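Local coordinates for protein KmHsv2 (Kluyveromyces marxianus, PDB 3VU4) that probably binds phosphoinositides at membranes, as a seven-bladed beta-propeller of the PROPPIN family related to the autophagy protein Atg18, at residues A[276-279]-A[284-287]. Sequence-based numbering, arbitrary orientation.
Sequences KRHA and INMK. With SO4 (sulfate ion), chain F.
Met286 lays CG and SD against Ala279 CB of segment 276-279, each at 3.6 Å. CG of Met286 stands beside its own backbone N (chi1 -79°), and further bends at chi2 and chi3 turn the chain back rather than across. Ile284 presses CG2 against the same Ala279 CB, at 3.8 Å. His278 and Asn285, a non-hydrogen-bonded pair, project from the other face of the ribbon. The next pair, Ala279 and Ile284, is hydrogen-bonded through both backbone N-H and C=O groups, while Met286 N reaches Arg277 O at 3.0 Å from well above its carbonyl plane, a bent bond. The guanidinium of Arg277 turns a face to Met286 O, a close approach without hydrogen-bond geometry. On the edge of segment 276-279 turned away from 284-287 a sulfate, probably from the crystallisation liquor, is gripped three times: Arg277 N gives a nearly straight bond to O1 (170°), His278 N binds O4, and His278 ND1 meets O2 at 2.8 Å near the ring plane. Lys276 lies alongside, with CB 3.5 Å from sulfate O4, while its NZ stays 3.8 Å from O3, too long for a salt bridge. Lys276 O accepts a hydrogen bond from Tyr288 OH. Segments 276-279 and 284-287 form a short antiparallel beta hairpin in the long excursion between strands 263-268 and 296-299 of the sixth propeller blade, where PROPPINs carry a loop thought to help them sit on membranes.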
loop_
_atom_site.group_PDB
_atom_site.type_symbol
_atom_site.label_atom_id
_atom_site.label_comp_id
_atom_site.label_asym_id
_atom_site.label_seq_id
_atom_site.Cartn_x
_atom_site.Cartn_y
_atom_site.Cartn_z
ATOM N N LYS A 276 -5.032 29.501 10.360
ATOM C CA LYS A 276 -5.433 30.855 10.679
ATOM C C LYS A 276 -6.604 31.200 9.773
ATOM O O LYS A 276 -6.620 30.832 8.603
ATOM C CB LYS A 276 -4.278 31.820 10.423
ATOM C CG LYS A 276 -3.013 31.448 11.166
ATOM C CD LYS A 276 -1.972 32.553 11.098
ATOM C CE LYS A 276 -2.374 33.715 11.986
ATOM N NZ LYS A 276 -2.663 33.238 13.375
ATOM N N ARG A 277 -7.588 31.895 10.321
ATOM C CA ARG A 277 -8.751 32.286 9.546
ATOM C C ARG A 277 -8.540 33.601 8.783
ATOM O O ARG A 277 -9.352 33.958 7.942
ATOM C CB ARG A 277 -9.964 32.393 10.465
ATOM C CG ARG A 277 -11.095 31.425 10.144
ATOM C CD ARG A 277 -10.656 29.962 10.203
ATOM N NE ARG A 277 -10.115 29.452 8.932
ATOM C CZ ARG A 277 -10.834 29.256 7.825
ATOM N NH1 ARG A 277 -12.136 29.527 7.811
ATOM N NH2 ARG A 277 -10.257 28.774 6.731
ATOM N N HIS A 278 -7.450 34.313 9.054
ATOM C CA HIS A 278 -7.190 35.573 8.356
ATOM C C HIS A 278 -5.757 35.764 7.881
ATOM O O HIS A 278 -4.851 35.053 8.294
ATOM C CB HIS A 278 -7.600 36.771 9.225
ATOM C CG HIS A 278 -9.053 36.779 9.577
ATOM N ND1 HIS A 278 -9.554 36.104 10.669
ATOM C CD2 HIS A 278 -10.126 37.276 8.920
ATOM C CE1 HIS A 278 -10.874 36.177 10.665
ATOM N NE2 HIS A 278 -11.246 36.881 9.613
ATOM N N ALA A 279 -5.569 36.744 7.009
ATOM C CA ALA A 279 -4.264 37.053 6.447
ATOM C C ALA A 279 -4.258 38.518 6.029
ATOM O O ALA A 279 -5.313 39.140 5.909
ATOM C CB ALA A 279 -3.994 36.155 5.237
ATOM N N ILE A 284 -7.977 39.714 4.686
ATOM C CA ILE A 284 -8.299 38.503 3.925
ATOM C C ILE A 284 -8.872 37.368 4.766
ATOM O O ILE A 284 -8.419 37.137 5.884
ATOM C CB ILE A 284 -7.026 37.977 3.173
ATOM C CG1 ILE A 284 -6.951 38.576 1.768
ATOM C CG2 ILE A 284 -7.049 36.469 3.061
ATOM C CD1 ILE A 284 -7.146 40.091 1.706
ATOM N N ASN A 285 -9.877 36.681 4.228
ATOM C CA ASN A 285 -10.479 35.529 4.899
ATOM C C ASN A 285 -9.811 34.314 4.276
ATOM O O ASN A 285 -10.157 33.921 3.168
ATOM C CB ASN A 285 -11.976 35.440 4.624
ATOM C CG ASN A 285 -12.765 36.516 5.324
ATOM O OD1 ASN A 285 -12.490 37.697 5.173
ATOM N ND2 ASN A 285 -13.764 36.108 6.090
ATOM N N MET A 286 -8.854 33.726 4.983
ATOM C CA MET A 286 -8.126 32.572 4.476
ATOM C C MET A 286 -8.987 31.352 4.147
ATOM O O MET A 286 -9.809 30.916 4.952
ATOM C CB MET A 286 -7.036 32.159 5.468
ATOM C CG MET A 286 -5.783 33.015 5.420
ATOM S SD MET A 286 -5.030 33.083 3.780
ATOM C CE MET A 286 -4.629 31.336 3.488
ATOM N N LYS A 287 -8.792 30.817 2.945
ATOM C CA LYS A 287 -9.501 29.621 2.496
ATOM C C LYS A 287 -8.434 28.592 2.143
ATOM O O LYS A 287 -7.333 28.949 1.696
ATOM C CB LYS A 287 -10.354 29.927 1.267
ATOM C CG LYS A 287 -11.520 30.840 1.548
ATOM C CD LYS A 287 -12.491 30.188 2.485
ATOM C CE LYS A 287 -13.551 31.182 2.913
ATOM N NZ LYS A 287 -14.442 30.597 3.955
HETATM S S SO4 F . -6.920 34.390 12.910
HETATM O O1 SO4 F . -7.378 33.002 13.130
HETATM O O2 SO4 F . -8.103 35.265 12.865
HETATM O O3 SO4 F . -6.039 34.811 14.017
HETATM O O4 SO4 F . -6.158 34.514 11.648
#